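Local structure of esterase Rv0045c (Mycobacterium tuberculosis, 6WYN) at residues A[210-213]-A[214-217]. The protein hydrolyses carboxylic esters, preferring short, straight alkyl chains of about four atoms, and probably takes part in ester and lipid metabolism. Residues are numbered along the deposited sequence; the frame is centred on the assembly and turned at random.
Sequences SFQA and MLDL
The first turns of helix 211-221 are tied on their outer side by a bond between the side chains of Gln-212 and Asp-216, one helical turn apart. Gln-212 NE2 donates to Asp-216 OD1 at 2.8 Å, and the bond is fairly straight (163° at the hydrogen). The oxygen lies in the plane of the amide, but the amide nitrogen comes from above the carboxylate plane. The two flat groups are turned 52° apart. Gln-212 starts with CG anti to the backbone N and then bends at chi2 (62°). This bend carries the amide along the helix to the acid.

The main chain joins the same two residues. Asp-216 N donates to Gln-212 O at 2.7 Å, a short but bent bond, nearly in line with the C=O. One residue earlier, Leu-215 N binds Phe-211 O at 3.1 Å and nearly straight, while Met-214 N reaches that oxygen only weakly. The bond from Leu-217 N to Ala-213 O is long and weak, at 3.4 Å.

On the next side of the helix, Leu-215 CD2 approaches Phe-211 CE2 at 4.2 Å, a loose apolar touch. The same methyl lies beside the amide, 3.9 Å from both Gln-212 OE1 and Gln-212 NE2, out of its plane. Phe-211 also meets Trp-246 edge-to-face and rests on Arg-231 and Val-234 of helix 227-237. Met-214 is buried against Val-234, Trp-246, Trp-248 and Phe-208.

Ser-210 closes the start of the helix. Its OG accepts from Ala-213 N at 3.2 Å, giving a backbone N-H of the open first turn a partner. Ser-210 O has no partner in the model. The whole is a serine N-cap followed by an i to i+4 Gln-Asp side-chain bond, at the start of an amphipathic helix away from the catalytic residues, in what is probably the inserted cap domain of this alpha/beta hydrolase.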
loop_
_atom_site.group_PDB
_atom_site.type_symbol
_atom_site.label_atom_id
_atom_site.label_comp_id
_atom_site.label_asym_id
_atom_site.label_seq_id
_atom_site.Cartn_x
_atom_site.Cartn_y
_atom_site.Cartn_z
ATOM N N SER A 210 19.652 -3.369 -16.803
ATOM C CA SER A 210 19.195 -4.747 -16.550
ATOM C C SER A 210 18.153 -4.747 -15.435
ATOM O O SER A 210 18.034 -3.728 -14.707
ATOM C CB SER A 210 20.358 -5.638 -16.225
ATOM O OG SER A 210 20.951 -5.241 -15.003
ATOM N N PHE A 211 17.444 -5.865 -15.331
ATOM C CA PHE A 211 16.604 -6.217 -14.168
ATOM C C PHE A 211 17.516 -6.253 -12.932
ATOM O O PHE A 211 17.158 -5.603 -11.949
ATOM C CB PHE A 211 15.869 -7.540 -14.419
ATOM C CG PHE A 211 15.045 -8.011 -13.251
ATOM C CD1 PHE A 211 13.756 -7.550 -13.054
ATOM C CD2 PHE A 211 15.558 -8.921 -12.345
ATOM C CE1 PHE A 211 13.004 -7.981 -11.968
ATOM C CE2 PHE A 211 14.808 -9.352 -11.260
ATOM C CZ PHE A 211 13.529 -8.888 -11.079
ATOM N N GLN A 212 18.670 -6.938 -13.018
ATOM C CA GLN A 212 19.596 -7.174 -11.879
ATOM C C GLN A 212 19.971 -5.847 -11.213
ATOM O O GLN A 212 20.024 -5.808 -10.005
ATOM C CB GLN A 212 20.843 -7.932 -12.335
ATOM C CG GLN A 212 21.802 -8.276 -11.193
ATOM C CD GLN A 212 21.150 -9.186 -10.183
ATOM O OE1 GLN A 212 20.504 -10.166 -10.541
ATOM N NE2 GLN A 212 21.288 -8.865 -8.906
ATOM N N ALA A 213 20.175 -4.779 -11.977
ATOM C CA ALA A 213 20.554 -3.435 -11.479
ATOM C C ALA A 213 19.446 -2.819 -10.603
ATOM O O ALA A 213 19.735 -2.045 -9.632
ATOM C CB ALA A 213 20.831 -2.543 -12.665
ATOM N N MET A 214 18.189 -3.095 -10.931
ATOM C CA MET A 214 17.075 -2.645 -10.059
ATOM C C MET A 214 17.060 -3.514 -8.798
ATOM O O MET A 214 16.939 -2.970 -7.688
ATOM C CB MET A 214 15.763 -2.734 -10.839
ATOM C CG MET A 214 15.815 -1.897 -12.119
ATOM S SD MET A 214 14.190 -1.852 -12.887
ATOM C CE MET A 214 13.614 -0.254 -12.344
ATOM N N LEU A 215 17.281 -4.818 -8.974
ATOM C CA LEU A 215 17.375 -5.787 -7.863
ATOM C C LEU A 215 18.555 -5.422 -6.937
ATOM O O LEU A 215 18.341 -5.453 -5.731
ATOM C CB LEU A 215 17.467 -7.188 -8.451
ATOM C CG LEU A 215 17.503 -8.306 -7.420
ATOM C CD1 LEU A 215 16.337 -8.236 -6.458
ATOM C CD2 LEU A 215 17.554 -9.649 -8.102
ATOM N N ASP A 216 19.675 -4.927 -7.468
ATOM C CA ASP A 216 20.895 -4.557 -6.686
ATOM C C ASP A 216 20.581 -3.386 -5.751
ATOM O O ASP A 216 20.949 -3.446 -4.583
ATOM C CB ASP A 216 22.068 -4.247 -7.628
ATOM C CG ASP A 216 22.714 -5.494 -8.243
ATOM O OD1 ASP A 216 22.520 -6.627 -7.699
ATOM O OD2 ASP A 216 23.452 -5.336 -9.251
ATOM N N LEU A 217 19.842 -2.397 -6.260
ATOM C CA LEU A 217 19.321 -1.227 -5.520
ATOM C C LEU A 217 18.403 -1.686 -4.374
ATOM O O LEU A 217 18.555 -1.234 -3.246
ATOM C CB LEU A 217 18.589 -0.395 -6.577
ATOM C CG LEU A 217 18.733 1.111 -6.434
ATOM C CD1 LEU A 217 20.208 1.503 -6.341
ATOM C CD2 LEU A 217 18.028 1.822 -7.592
#